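Local coordinates for PKD domain (Vibrio anguillarum, PDB 6AEM), which binds calcium as a polycystic-kidney-disease domain of the protease Epp, its role in the enzyme being unsettled, at residues Phe12-Asp17 with Tyr62-Thr67; Ala23-His28 with Val35-Asp40. All coordinates share one frame; numbering follows the deposited sequence. Where two conformers were deposited one is given.

Contact 1 of 2, residues Phe12-Asp17 with Tyr62-Thr67; sequences FELKTD and YTVSLT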
loop_
_atom_site.group_PDB
_atom_site.type_symbol
_atom_site.label_atom_id
_atom_site.label_comp_id
_atom_site.label_asym_id
_atom_site.label_seq_id
_atom_site.Cartn_x
_atom_site.Cartn_y
_atom_site.Cartn_z
ATOM N N PHE A 12 -1.074 -5.424 3.274
ATOM C CA PHE A 12 0.053 -4.705 3.841
ATOM C C PHE A 12 -0.234 -4.415 5.303
ATOM O O PHE A 12 -1.366 -4.538 5.772
ATOM C CB PHE A 12 0.362 -3.424 3.032
ATOM C CG PHE A 12 -0.746 -2.387 3.072
ATOM C CD1 PHE A 12 -0.740 -1.389 4.039
ATOM C CD2 PHE A 12 -1.768 -2.394 2.133
ATOM C CE1 PHE A 12 -1.764 -0.435 4.089
ATOM C CE2 PHE A 12 -2.762 -1.446 2.165
ATOM C CZ PHE A 12 -2.756 -0.469 3.144
ATOM N N GLU A 13 0.811 -3.986 5.991
ATOM C CA GLU A 13 0.738 -3.458 7.335
ATOM C C GLU A 13 1.600 -2.217 7.364
ATOM O O GLU A 13 2.643 -2.166 6.712
ATOM C CB GLU A 13 1.293 -4.485 8.296
ATOM C CG GLU A 13 1.383 -4.059 9.748
ATOM C CD GLU A 13 1.859 -5.192 10.668
ATOM O OE1 GLU A 13 1.796 -6.365 10.266
ATOM O OE2 GLU A 13 2.298 -4.949 11.845
ATOM N N LEU A 14 1.184 -1.234 8.157
ATOM C CA LEU A 14 1.932 0.006 8.302
ATOM C C LEU A 14 2.639 0.076 9.645
ATOM O O LEU A 14 2.103 -0.351 10.669
ATOM C CB LEU A 14 1.010 1.218 8.163
ATOM C CG LEU A 14 0.247 1.238 6.840
ATOM C CD1 LEU A 14 -0.719 2.409 6.821
ATOM C CD2 LEU A 14 1.214 1.323 5.687
ATOM N N LYS A 15 3.823 0.654 9.613
ATOM C CA LYS A 15 4.605 0.948 10.801
ATOM C C LYS A 15 4.684 2.461 10.922
ATOM O O LYS A 15 5.225 3.131 10.029
ATOM C CB LYS A 15 5.996 0.324 10.660
ATOM C CG LYS A 15 7.021 0.714 11.717
ATOM C CD LYS A 15 8.234 -0.173 11.526
ATOM C CE LYS A 15 9.445 0.184 12.353
ATOM N NZ LYS A 15 10.542 -0.747 11.940
ATOM N N THR A 16 4.107 3.010 11.989
ATOM C CA THR A 16 4.120 4.451 12.177
ATOM C C THR A 16 5.135 4.844 13.249
ATOM O O THR A 16 5.366 4.118 14.222
ATOM C CB THR A 16 2.736 5.013 12.525
ATOM O OG1 THR A 16 2.305 4.527 13.801
ATOM C CG2 THR A 16 1.718 4.630 11.465
ATOM N N ASP A 17 5.760 5.996 13.045
ATOM C CA ASP A 17 6.755 6.545 13.975
ATOM C C ASP A 17 6.568 8.062 13.908
ATOM O O ASP A 17 7.178 8.741 13.077
ATOM C CB ASP A 17 8.167 6.112 13.596
ATOM C CG ASP A 17 9.230 6.694 14.509
ATOM O OD1 ASP A 17 8.879 7.247 15.570
ATOM O OD2 ASP A 17 10.437 6.558 14.191
ATOM N N TYR A 62 -5.742 9.002 7.821
ATOM C CA TYR A 62 -5.618 8.925 6.379
ATOM C C TYR A 62 -5.985 7.510 5.944
ATOM O O TYR A 62 -5.789 6.532 6.703
ATOM C CB TYR A 62 -4.155 9.161 5.955
ATOM C CG TYR A 62 -3.616 10.519 6.311
ATOM C CD1 TYR A 62 -3.829 11.629 5.484
ATOM C CD2 TYR A 62 -2.876 10.711 7.465
ATOM C CE1 TYR A 62 -3.338 12.902 5.815
ATOM C CE2 TYR A 62 -2.385 11.977 7.782
ATOM C CZ TYR A 62 -2.614 13.059 6.953
ATOM O OH TYR A 62 -2.088 14.296 7.264
ATOM N N THR A 63 -6.527 7.404 4.726
ATOM C CA THR A 63 -6.750 6.112 4.091
ATOM C C THR A 63 -5.576 5.863 3.139
ATOM O O THR A 63 -5.309 6.674 2.245
ATOM C CB THR A 63 -8.089 6.109 3.349
ATOM O OG1 THR A 63 -9.165 6.254 4.282
ATOM C CG2 THR A 63 -8.283 4.808 2.562
ATOM N N VAL A 64 -4.876 4.737 3.353
ATOM C CA VAL A 64 -3.775 4.295 2.501
ATOM C C VAL A 64 -4.291 3.162 1.633
ATOM O O VAL A 64 -4.891 2.210 2.147
ATOM C CB VAL A 64 -2.585 3.843 3.360
ATOM C CG1 VAL A 64 -1.478 3.251 2.512
ATOM C CG2 VAL A 64 -2.055 5.008 4.205
ATOM N N SER A 65 -4.052 3.268 0.331
ATOM C CA SER A 65 -4.532 2.302 -0.642
ATOM C C SER A 65 -3.379 1.674 -1.407
ATOM O O SER A 65 -2.419 2.363 -1.774
ATOM C CB SER A 65 -5.402 3.019 -1.675
ATOM O OG SER A 65 -6.499 3.667 -1.078
ATOM N N LEU A 66 -3.498 0.361 -1.656
ATOM C CA LEU A 66 -2.527 -0.347 -2.478
ATOM C C LEU A 66 -3.271 -1.162 -3.518
ATOM O O LEU A 66 -4.108 -2.010 -3.166
ATOM C CB LEU A 66 -1.664 -1.301 -1.649
ATOM C CG LEU A 66 -0.747 -2.241 -2.447
ATOM C CD1 LEU A 66 0.264 -1.464 -3.268
ATOM C CD2 LEU A 66 -0.085 -3.228 -1.488
ATOM N N THR A 67 -2.915 -0.945 -4.786
ATOM C CA THR A 67 -3.386 -1.778 -5.885
ATOM C C THR A 67 -2.206 -2.554 -6.445
ATOM O O THR A 67 -1.138 -1.979 -6.684
ATOM C CB THR A 67 -4.045 -0.957 -7.002
ATOM O OG1 THR A 67 -5.115 -0.200 -6.432
ATOM C CG2 THR A 67 -4.593 -1.852 -8.126
#

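Contact 2 of 2, residues Ala23-His28 with Val35-Asp40; sequences AFNYSH and VSYAWD. With ZN (zinc ion), chain D.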
loop_
_atom_site.group_PDB
_atom_site.type_symbol
_atom_site.label_atom_id
_atom_site.label_comp_id
_atom_site.label_asym_id
_atom_site.label_seq_id
_atom_site.Cartn_x
_atom_site.Cartn_y
_atom_site.Cartn_z
ATOM N N ALA A 23 5.822 0.804 5.024
ATOM C CA ALA A 23 4.905 -0.264 4.650
ATOM C C ALA A 23 5.624 -1.605 4.635
ATOM O O ALA A 23 6.736 -1.725 4.101
ATOM C CB ALA A 23 4.313 -0.004 3.270
ATOM N N PHE A 24 4.961 -2.607 5.203
ATOM C CA PHE A 24 5.345 -3.999 5.034
ATOM C C PHE A 24 4.337 -4.545 4.042
ATOM O O PHE A 24 3.145 -4.535 4.317
ATOM C CB PHE A 24 5.269 -4.796 6.349
ATOM C CG PHE A 24 6.014 -4.183 7.507
ATOM C CD1 PHE A 24 7.315 -3.790 7.370
ATOM C CD2 PHE A 24 5.394 -4.033 8.753
ATOM C CE1 PHE A 24 7.995 -3.237 8.439
ATOM C CE2 PHE A 24 6.084 -3.482 9.825
ATOM C CZ PHE A 24 7.361 -3.084 9.647
ATOM N N ASN A 25 4.822 -5.053 2.930
ATOM C CA ASN A 25 3.948 -5.451 1.834
ATOM C C ASN A 25 3.786 -6.970 1.859
ATOM O O ASN A 25 4.765 -7.706 1.743
ATOM C CB ASN A 25 4.519 -4.995 0.493
ATOM C CG ASN A 25 3.473 -5.039 -0.618
ATOM O OD1 ASN A 25 2.526 -5.835 -0.578
ATOM N ND2 ASN A 25 3.613 -4.166 -1.599
ATOM N N TYR A 26 2.562 -7.429 2.056
ATOM C CA TYR A 26 2.267 -8.855 2.101
ATOM C C TYR A 26 1.566 -9.337 0.840
ATOM O O TYR A 26 0.952 -10.413 0.844
ATOM C CB TYR A 26 1.397 -9.163 3.323
ATOM C CG TYR A 26 1.946 -8.650 4.642
ATOM C CD1 TYR A 26 3.324 -8.587 4.886
ATOM C CD2 TYR A 26 1.098 -8.249 5.648
ATOM C CE1 TYR A 26 3.831 -8.140 6.106
ATOM C CE2 TYR A 26 1.592 -7.796 6.869
ATOM C CZ TYR A 26 2.955 -7.738 7.076
ATOM O OH TYR A 26 3.467 -7.298 8.287
ATOM N N SER A 27 1.572 -8.524 -0.214
ATOM C CA SER A 27 0.862 -8.844 -1.449
ATOM C C SER A 27 1.574 -9.955 -2.206
ATOM O O SER A 27 2.808 -10.060 -2.197
ATOM C CB SER A 27 0.732 -7.600 -2.328
ATOM O OG SER A 27 0.090 -6.512 -1.655
ATOM N N HIS A 28 0.794 -10.768 -2.893
ATOM C CA HIS A 28 1.343 -11.908 -3.622
ATOM C C HIS A 28 0.282 -12.412 -4.577
ATOM O O HIS A 28 -0.897 -12.095 -4.443
ATOM C CB HIS A 28 1.793 -13.035 -2.652
ATOM C CG HIS A 28 0.681 -13.576 -1.819
ATOM N ND1 HIS A 28 0.141 -12.894 -0.751
ATOM C CD2 HIS A 28 -0.027 -14.724 -1.925
ATOM C CE1 HIS A 28 -0.846 -13.603 -0.239
ATOM N NE2 HIS A 28 -0.965 -14.722 -0.926
ATOM N N VAL A 35 3.474 -7.769 -10.906
ATOM C CA VAL A 35 4.250 -6.990 -11.852
ATOM C C VAL A 35 4.381 -5.533 -11.439
ATOM O O VAL A 35 5.356 -4.884 -11.830
ATOM C CB VAL A 35 3.693 -7.074 -13.291
ATOM C CG1 VAL A 35 3.585 -8.515 -13.708
ATOM C CG2 VAL A 35 2.360 -6.344 -13.460
ATOM N N SER A 36 3.437 -4.997 -10.672
ATOM C CA SER A 36 3.486 -3.586 -10.332
ATOM C C SER A 36 2.639 -3.336 -9.096
ATOM O O SER A 36 1.763 -4.128 -8.740
ATOM C CB SER A 36 3.001 -2.744 -11.500
ATOM O OG SER A 36 1.648 -3.013 -11.719
ATOM N N TYR A 37 2.889 -2.173 -8.511
ATOM C CA TYR A 37 2.321 -1.701 -7.251
ATOM C C TYR A 37 1.931 -0.247 -7.412
ATOM O O TYR A 37 2.686 0.521 -8.007
ATOM C CB TYR A 37 3.390 -1.751 -6.154
ATOM C CG TYR A 37 4.002 -3.126 -6.011
ATOM C CD1 TYR A 37 3.424 -4.072 -5.190
ATOM C CD2 TYR A 37 5.165 -3.479 -6.694
ATOM C CE1 TYR A 37 3.942 -5.334 -5.072
ATOM C CE2 TYR A 37 5.700 -4.757 -6.570
ATOM C CZ TYR A 37 5.086 -5.682 -5.754
ATOM O OH TYR A 37 5.607 -6.956 -5.619
ATOM N N ALA A 38 0.764 0.128 -6.871
ATOM C CA ALA A 38 0.293 1.507 -6.947
ATOM C C ALA A 38 -0.253 1.897 -5.578
ATOM O O ALA A 38 -1.320 1.425 -5.168
ATOM C CB ALA A 38 -0.767 1.686 -8.027
ATOM N N TRP A 39 0.466 2.786 -4.891
ATOM C CA TRP A 39 0.083 3.264 -3.575
ATOM C C TRP A 39 -0.486 4.677 -3.642
ATOM O O TRP A 39 0.026 5.542 -4.359
ATOM C CB TRP A 39 1.282 3.355 -2.643
ATOM C CG TRP A 39 1.932 2.082 -2.249
ATOM C CD1 TRP A 39 2.935 1.420 -2.913
ATOM C CD2 TRP A 39 1.681 1.317 -1.065
ATOM N NE1 TRP A 39 3.330 0.308 -2.215
ATOM C CE2 TRP A 39 2.548 0.204 -1.090
ATOM C CE3 TRP A 39 0.784 1.453 -0.003
ATOM C CZ2 TRP A 39 2.560 -0.741 -0.065
ATOM C CZ3 TRP A 39 0.766 0.514 0.978
ATOM C CH2 TRP A 39 1.655 -0.570 0.959
ATOM N N ASP A 40 -1.519 4.916 -2.838
ATOM C CA ASP A 40 -2.044 6.256 -2.591
ATOM C C ASP A 40 -2.017 6.426 -1.076
ATOM O O ASP A 40 -2.660 5.652 -0.361
ATOM C CB ASP A 40 -3.472 6.352 -3.146
ATOM C CG ASP A 40 -4.130 7.716 -2.917
ATOM O OD1 ASP A 40 -3.581 8.553 -2.170
ATOM O OD2 ASP A 40 -5.255 7.922 -3.469
HETATM ZN ZN ZN D . -1.953 -16.438 -0.338
#

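Contact 1 of 2, residues Phe12-Asp17 with Tyr62-Thr67
Packing between the two sheets of a beta sandwich joins strand 12-17, at the margin of the three-stranded sheet, to residues 62-67 of strand 60-70, an inner strand of the four-stranded one. The axes of the two segments come within 9.5 Å, their N-to-C directions 140° apart, a distance filled by side chains and too long for backbone pairing. Phe-12, Leu-14, Val-64 and Leu-66 carry the contact, each directing its CB toward the opposite strand, and together the segments bury 199 Å².

Phe-12 lies over the length from Val-64 to Leu-66. Its CG stands between the backbone N and the carbonyl carbon (chi1 65°), which lifts the ring off its own strand into the interior. The far end of the ring reaches the Val-64 backbone: CZ of Phe-12 is 3.6 Å from O of Val-64, which sits at the ring edge near its plane. The same CZ is 4.0 Å from CG1 of Val-64. Toward the other end, CD2 of Phe-12 comes within 3.9 Å of CB of Leu-66, and these two side chains slide past each other in opposite directions. Leu-14 and Val-64 instead meet tip to tip, CD1 of Leu-14 lying 3.9 Å from CG2 of Val-64. Within strand 12-17, CG of Leu-14 adjoins the Phe-12 ring at its edge.

Trp-39 extends the apolar layer, packing edge-to-face with Phe-12 and touching both Val-64 and Leu-66. Aliphatic and aromatic side chains thus close the space between facing antiparallel sheets, the arrangement of the hydrophobic core in the Ig-like beta sandwich of PKD domains.

Contact 2 of 2, residues Ala23-His28 with Val35-Asp40
Ala-23 and Asn-25 meet the aromatic pair Tyr-37 and Trp-39 across the gap between the sheets, at a partly buried place, with 197 Å² buried between the segments. CB of Ala-23 approaches the six-membered end of the indole, 3.6 Å from CH2 of Trp-39, in the apolar contact of the pair of segments. Two residues on, the amide of Asn-25 reaches between the two aromatics: its ND2 lies 3.6 Å from CD1 of Tyr-37 and 3.9 Å from CZ2 of Trp-39. The amide plane is turned 73° from the Tyr-37 ring, and the nitrogen meets both rings obliquely.

Asn-25 is held from both ends of its amide. With CG anti to the backbone N (chi1 -164°), the side chain extends toward strand 34-40, while OD1 turns back to accept from N of Ser-27 at 2.9 Å with an N-H...O angle of 157°. This bond closes an Asx turn as the strand gives way to loop. At the other end, ND2 donates to the backbone O of Met-50, which the Tyr-37 side chain also touches, so bonds at both ends fix the amide's rotation.

Farther along the loop, ND1 of His-28 bonds to O of Tyr-26 at 3.1 Å; the oxygen lies in the imidazole plane. That bond orients the ring with NE2 of His-28 directed to the zinc ion at 2.1 Å, a site shared with Glu-30.

The axes of strand 23-25 and strand 35-40 approach to 11.9 Å, N-to-C directions 148° apart, a spacing spanned by the large rings. Such inter-sheet packing around a buried tryptophan belongs to the beta-sandwich core of the PKD domain, and the loop beyond it carries the zinc site.

In the fold
From the N terminus, strand 12-17 leads through a short turn into its antiparallel neighbour 20-25, which ends in the loop holding His-28. Contact 2 closes first: residues 23-28 and 35-40 are separated by only six residues as the chain crosses to the second sheet. Contact 1 spans 44 intervening residues, from 12-17 to 62-67, and encloses contact 2 entirely. Their centres lie 10 Å apart. Each contact joins the same two sheets, through neighbouring strands on both sides: 12-17 beside 20-25, and 60-70 beside 34-40. Direct links include Glu-13 O to Phe-24 N at 2.8 Å, a probable hydrogen bond, and packing of Leu-66 on Ser-27.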